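Local coordinates for endo-xylogalacturonan hydrolase A (Aspergillus tubingensis, PDB 4C2L), which hydrolyses xylogalacturonan, the xylose-substituted galacturonan backbone found in the hairy regions of pectin, at residues Val18-Val32 and Thr47-Val61. Residues are numbered along the deposited sequence; the frame is centred on the assembly and turned at random.
Sequences VCTPTAGGDSSTDDV and TIVFPEGSTYYLNSV. With MAN (alpha-D-mannopyranose), chain C.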
loop_
_atom_site.group_PDB
_atom_site.type_symbol
_atom_site.label_atom_id
_atom_site.label_comp_id
_atom_site.label_asym_id
_atom_site.label_seq_id
_atom_site.Cartn_x
_atom_site.Cartn_y
_atom_site.Cartn_z
ATOM N N VAL A 18 25.476 -21.922 -1.042
ATOM C CA VAL A 18 24.655 -21.425 0.066
ATOM C C VAL A 18 25.535 -20.718 1.103
ATOM O O VAL A 18 26.556 -21.251 1.523
ATOM C CB VAL A 18 23.857 -22.562 0.741
ATOM C CG1 VAL A 18 22.966 -22.010 1.842
ATOM C CG2 VAL A 18 23.011 -23.294 -0.290
ATOM N N CYS A 19 25.139 -19.516 1.509
ATOM C CA CYS A 19 25.924 -18.717 2.450
ATOM C C CYS A 19 25.044 -18.405 3.652
ATOM O O CYS A 19 23.877 -18.035 3.483
ATOM C CB CYS A 19 26.337 -17.386 1.791
ATOM S SG CYS A 19 27.705 -17.463 0.597
ATOM N N THR A 20 25.588 -18.534 4.857
ATOM C CA THR A 20 24.886 -18.073 6.048
ATOM C C THR A 20 25.626 -16.884 6.639
ATOM O O THR A 20 26.742 -17.050 7.124
ATOM C CB THR A 20 24.775 -19.185 7.104
ATOM O OG1 THR A 20 24.123 -20.309 6.508
ATOM C CG2 THR A 20 23.995 -18.715 8.339
ATOM N N PRO A 21 25.005 -15.690 6.636
ATOM C CA PRO A 21 25.727 -14.526 7.176
ATOM C C PRO A 21 26.061 -14.700 8.640
ATOM O O PRO A 21 25.253 -15.227 9.410
ATOM C CB PRO A 21 24.733 -13.366 7.036
ATOM C CG PRO A 21 23.619 -13.878 6.183
ATOM C CD PRO A 21 23.623 -15.370 6.232
ATOM N N THR A 22 27.246 -14.237 9.023
ATOM C CA THR A 22 27.664 -14.272 10.418
ATOM C C THR A 22 26.826 -13.325 11.258
ATOM O O THR A 22 26.763 -12.140 10.978
ATOM C CB THR A 22 29.147 -13.871 10.541
ATOM O OG1 THR A 22 29.917 -14.714 9.682
ATOM C CG2 THR A 22 29.623 -14.026 11.974
ATOM N N ALA A 23 26.158 -13.866 12.270
ATOM C CA ALA A 23 25.383 -13.060 13.193
ATOM C C ALA A 23 26.310 -12.570 14.307
ATOM O O ALA A 23 26.957 -13.379 14.978
ATOM C CB ALA A 23 24.228 -13.884 13.761
ATOM N N GLY A 24 26.383 -11.254 14.497
ATOM C CA GLY A 24 27.226 -10.658 15.541
ATOM C C GLY A 24 26.695 -10.893 16.943
ATOM O O GLY A 24 27.462 -10.848 17.926
ATOM N N GLY A 25 25.386 -11.144 17.042
ATOM C CA GLY A 25 24.730 -11.463 18.313
ATOM C C GLY A 25 24.525 -10.287 19.253
ATOM O O GLY A 25 24.194 -10.465 20.428
ATOM N N ASP A 26 24.715 -9.072 18.760
ATOM C CA ASP A 26 24.534 -7.908 19.621
ATOM C C ASP A 26 24.009 -6.699 18.876
ATOM O O ASP A 26 24.513 -6.367 17.806
ATOM C CB ASP A 26 25.839 -7.539 20.323
ATOM C CG ASP A 26 25.626 -6.473 21.371
ATOM O OD1 ASP A 26 25.051 -6.788 22.443
ATOM O OD2 ASP A 26 25.985 -5.319 21.106
ATOM N N SER A 27 23.014 -6.032 19.456
ATOM C CA SER A 27 22.345 -4.924 18.777
ATOM C C SER A 27 23.268 -3.732 18.544
ATOM O O SER A 27 22.982 -2.907 17.707
ATOM C CB SER A 27 21.091 -4.472 19.534
ATOM O OG SER A 27 21.429 -3.979 20.819
ATOM N N SER A 28 24.375 -3.649 19.280
ATOM C CA SER A 28 25.349 -2.583 19.024
ATOM C C SER A 28 26.277 -2.888 17.856
ATOM O O SER A 28 27.078 -2.037 17.463
ATOM C CB SER A 28 26.177 -2.284 20.275
ATOM O OG SER A 28 25.346 -1.636 21.212
ATOM N N THR A 29 26.194 -4.101 17.321
ATOM C CA THR A 29 27.008 -4.476 16.167
ATOM C C THR A 29 26.134 -4.624 14.936
ATOM O O THR A 29 25.218 -5.443 14.919
ATOM C CB THR A 29 27.797 -5.769 16.425
ATOM O OG1 THR A 29 28.680 -5.545 17.527
ATOM C CG2 THR A 29 28.622 -6.154 15.202
ATOM N N ASP A 30 26.438 -3.828 13.913
ATOM C CA ASP A 30 25.668 -3.861 12.671
ATOM C C ASP A 30 26.009 -5.148 11.905
ATOM O O ASP A 30 27.185 -5.410 11.623
ATOM C CB ASP A 30 26.037 -2.627 11.843
ATOM C CG ASP A 30 25.068 -2.381 10.706
ATOM O OD1 ASP A 30 24.164 -3.218 10.481
ATOM O OD2 ASP A 30 25.215 -1.324 10.065
ATOM N N ASP A 31 24.988 -5.964 11.596
ATOM C CA ASP A 31 25.177 -7.178 10.802
ATOM C C ASP A 31 25.075 -6.958 9.297
ATOM O O ASP A 31 25.310 -7.882 8.514
ATOM C CB ASP A 31 24.155 -8.260 11.212
ATOM C CG ASP A 31 24.416 -8.818 12.603
ATOM O OD1 ASP A 31 25.601 -8.947 13.001
ATOM O OD2 ASP A 31 23.431 -9.145 13.304
ATOM N N VAL A 32 24.697 -5.753 8.878
ATOM C CA VAL A 32 24.525 -5.487 7.445
ATOM C C VAL A 32 25.765 -5.868 6.603
ATOM O O VAL A 32 25.622 -6.519 5.583
ATOM C CB VAL A 32 24.037 -4.045 7.183
ATOM C CG1 VAL A 32 24.178 -3.656 5.717
ATOM C CG2 VAL A 32 22.575 -3.896 7.618
ATOM N N THR A 47 22.112 -19.041 -2.710
ATOM C CA THR A 47 21.180 -18.923 -1.605
ATOM C C THR A 47 21.855 -18.335 -0.377
ATOM O O THR A 47 23.006 -18.662 -0.062
ATOM C CB THR A 47 20.565 -20.289 -1.273
ATOM O OG1 THR A 47 19.968 -20.808 -2.463
ATOM C CG2 THR A 47 19.502 -20.180 -0.171
ATOM N N ILE A 48 21.128 -17.443 0.286
ATOM C CA ILE A 48 21.544 -16.882 1.554
ATOM C C ILE A 48 20.497 -17.278 2.592
ATOM O O ILE A 48 19.296 -17.162 2.352
ATOM C CB ILE A 48 21.669 -15.347 1.420
ATOM C CG1 ILE A 48 22.925 -15.003 0.599
ATOM C CG2 ILE A 48 21.683 -14.671 2.772
ATOM C CD1 ILE A 48 22.710 -15.073 -0.904
ATOM N N VAL A 49 20.954 -17.773 3.732
ATOM C CA VAL A 49 20.048 -18.308 4.748
ATOM C C VAL A 49 20.195 -17.550 6.068
ATOM O O VAL A 49 21.292 -17.420 6.602
ATOM C CB VAL A 49 20.299 -19.824 4.992
ATOM C CG1 VAL A 49 19.475 -20.327 6.173
ATOM C CG2 VAL A 49 19.978 -20.625 3.729
ATOM N N PHE A 50 19.083 -17.036 6.584
ATOM C CA PHE A 50 19.040 -16.564 7.952
ATOM C C PHE A 50 18.335 -17.661 8.739
ATOM O O PHE A 50 17.114 -17.808 8.611
ATOM C CB PHE A 50 18.230 -15.265 8.048
ATOM C CG PHE A 50 18.795 -14.139 7.237
ATOM C CD1 PHE A 50 19.761 -13.304 7.781
ATOM C CD2 PHE A 50 18.348 -13.894 5.948
ATOM C CE1 PHE A 50 20.283 -12.252 7.043
ATOM C CE2 PHE A 50 18.869 -12.841 5.199
ATOM C CZ PHE A 50 19.835 -12.015 5.757
ATOM N N PRO A 51 19.089 -18.448 9.542
ATOM C CA PRO A 51 18.508 -19.644 10.143
ATOM C C PRO A 51 17.361 -19.407 11.111
ATOM O O PRO A 51 17.286 -18.382 11.776
ATOM C CB PRO A 51 19.684 -20.248 10.935
ATOM C CG PRO A 51 20.899 -19.727 10.246
ATOM C CD PRO A 51 20.514 -18.313 9.890
ATOM N N GLU A 52 16.497 -20.413 11.220
ATOM C CA GLU A 52 15.447 -20.396 12.224
ATOM C C GLU A 52 16.038 -20.168 13.626
ATOM O O GLU A 52 17.064 -20.751 13.982
ATOM C CB GLU A 52 14.632 -21.702 12.145
ATOM C CG GLU A 52 13.481 -21.799 13.133
ATOM C CD GLU A 52 13.785 -22.707 14.323
ATOM O OE1 GLU A 52 14.967 -23.084 14.521
ATOM O OE2 GLU A 52 12.831 -23.060 15.062
ATOM N N GLY A 53 15.402 -19.291 14.390
ATOM C CA GLY A 53 15.827 -18.962 15.742
ATOM C C GLY A 53 16.941 -17.930 15.815
ATOM O O GLY A 53 17.361 -17.563 16.909
ATOM N N SER A 54 17.436 -17.473 14.666
ATOM C CA SER A 54 18.496 -16.445 14.658
ATOM C C SER A 54 17.920 -15.032 14.815
ATOM O O SER A 54 16.732 -14.805 14.556
ATOM C CB SER A 54 19.371 -16.552 13.404
ATOM O OG SER A 54 18.645 -16.226 12.224
ATOM N N THR A 55 18.753 -14.095 15.269
ATOM C CA THR A 55 18.400 -12.671 15.269
ATOM C C THR A 55 19.576 -11.890 14.684
ATOM O O THR A 55 20.717 -12.008 15.160
ATOM C CB THR A 55 18.056 -12.125 16.675
ATOM O OG1 THR A 55 16.913 -12.823 17.208
ATOM C CG2 THR A 55 17.707 -10.637 16.607
ATOM N N TYR A 56 19.291 -11.119 13.647
ATOM C CA TYR A 56 20.290 -10.246 13.034
ATOM C C TYR A 56 19.884 -8.806 13.288
ATOM O O TYR A 56 18.695 -8.484 13.265
ATOM C CB TYR A 56 20.373 -10.500 11.532
ATOM C CG TYR A 56 21.012 -11.830 11.184
ATOM C CD1 TYR A 56 20.304 -13.030 11.323
ATOM C CD2 TYR A 56 22.323 -11.885 10.725
ATOM C CE1 TYR A 56 20.892 -14.246 11.007
ATOM C CE2 TYR A 56 22.929 -13.091 10.418
ATOM C CZ TYR A 56 22.208 -14.267 10.556
ATOM O OH TYR A 56 22.808 -15.458 10.235
ATOM N N TYR A 57 20.876 -7.950 13.538
ATOM C CA TYR A 57 20.652 -6.558 13.882
ATOM C C TYR A 57 21.105 -5.741 12.706
ATOM O O TYR A 57 22.269 -5.786 12.332
ATOM C CB TYR A 57 21.433 -6.173 15.154
ATOM C CG TYR A 57 20.926 -6.969 16.315
ATOM C CD1 TYR A 57 19.739 -6.604 16.958
ATOM C CD2 TYR A 57 21.591 -8.122 16.731
ATOM C CE1 TYR A 57 19.247 -7.347 18.020
ATOM C CE2 TYR A 57 21.101 -8.889 17.787
ATOM C CZ TYR A 57 19.935 -8.489 18.423
ATOM O OH TYR A 57 19.429 -9.240 19.461
ATOM N N LEU A 58 20.166 -5.031 12.092
ATOM C CA LEU A 58 20.472 -4.299 10.883
ATOM C C LEU A 58 20.455 -2.830 11.249
ATOM O O LEU A 58 19.395 -2.252 11.475
ATOM C CB LEU A 58 19.426 -4.614 9.803
ATOM C CG LEU A 58 19.540 -5.984 9.097
ATOM C CD1 LEU A 58 19.466 -7.159 10.035
ATOM C CD2 LEU A 58 18.422 -6.096 8.072
ATOM N N ASN A 59 21.626 -2.218 11.327
ATOM C CA ASN A 59 21.706 -0.855 11.855
ATOM C C ASN A 59 21.962 0.195 10.769
ATOM O O ASN A 59 22.309 1.359 11.061
ATOM C CB ASN A 59 22.786 -0.785 12.933
ATOM C CG ASN A 59 22.479 -1.669 14.120
ATOM O OD1 ASN A 59 21.344 -2.117 14.295
ATOM N ND2 ASN A 59 23.500 -1.940 14.942
ATOM N N SER A 60 21.754 -0.222 9.524
ATOM C CA SER A 60 21.943 0.639 8.363
ATOM C C SER A 60 21.126 0.095 7.209
ATOM O O SER A 60 20.530 -0.990 7.327
ATOM C CB SER A 60 23.426 0.674 7.994
ATOM O OG SER A 60 23.906 -0.631 7.722
ATOM N N VAL A 61 21.093 0.827 6.093
ATOM C CA VAL A 61 20.360 0.363 4.905
ATOM C C VAL A 61 20.912 -0.982 4.437
ATOM O O VAL A 61 22.132 -1.131 4.324
ATOM C CB VAL A 61 20.504 1.367 3.753
ATOM C CG1 VAL A 61 19.898 0.800 2.467
ATOM C CG2 VAL A 61 19.862 2.699 4.138
HETATM C C1 MAN C . 24.894 -21.513 6.738
HETATM C C2 MAN C . 24.490 -22.420 5.577
HETATM C C3 MAN C . 23.038 -22.871 5.708
HETATM C C4 MAN C . 22.745 -23.411 7.106
HETATM C C5 MAN C . 23.214 -22.415 8.184
HETATM C C6 MAN C . 23.021 -22.933 9.605
HETATM O O2 MAN C . 25.335 -23.559 5.563
HETATM O O3 MAN C . 22.790 -23.862 4.729
HETATM O O4 MAN C . 21.361 -23.644 7.215
HETATM O O5 MAN C . 24.585 -22.118 7.986
HETATM O O6 MAN C . 23.957 -23.965 9.857
HETATM O O HOH W 1 23.248 -10.914 15.239
HETATM O O HOH W 2 21.121 -0.873 17.552
#
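D31 and Y57 clasp each other through two hydrogen bonds: D31 N gives to Y57 O, and Y57 N returns a nearly straight bond (171°) to D31 OD2 at 2.8 Å. With CG beside its own backbone N (chi1 -69°), the D31 carboxylate also turns OD1 back to G24 N, bracing the 24-30 loop. D30 works with both oxygens. Its OD1 takes N59 N at 2.9 Å on one face of the carboxylate plane and V32 N on the other, the latter bond capping helix 32-42, while OD2 offers its syn lone pair to S60 OG at 2.8 Å. Earlier in the loop, S27 O accepts a hydrogen bond from N59 ND2 at 3.0 Å. Y56 OH donates to P21 O at 2.6 Å, so the phenol ties down the chain just after strand 18-19.

That strand pairs in parallel with 47-50 through C19 N to T47 O and V49 N to C19 O. Here the N-terminal end of the right-handed parallel beta-helix of family 28 is built: 47-50 goes on to pair with 70-74, and helix 32-42, tethered by the C19-C42 disulfide, packs against I48 and F50.

Apolar contacts fill in between. A23 CB sits over one face of the Y56 ring, 4.0 Å from its centroid, with F50 CD1 on the opposite face; P21 CG meets F50 CE1 at 3.8 Å. S27 lays CA and CB over a face of Y57. On the outside, the mannose bonded covalently to T20 OG1 rests near V18, V49 and P51.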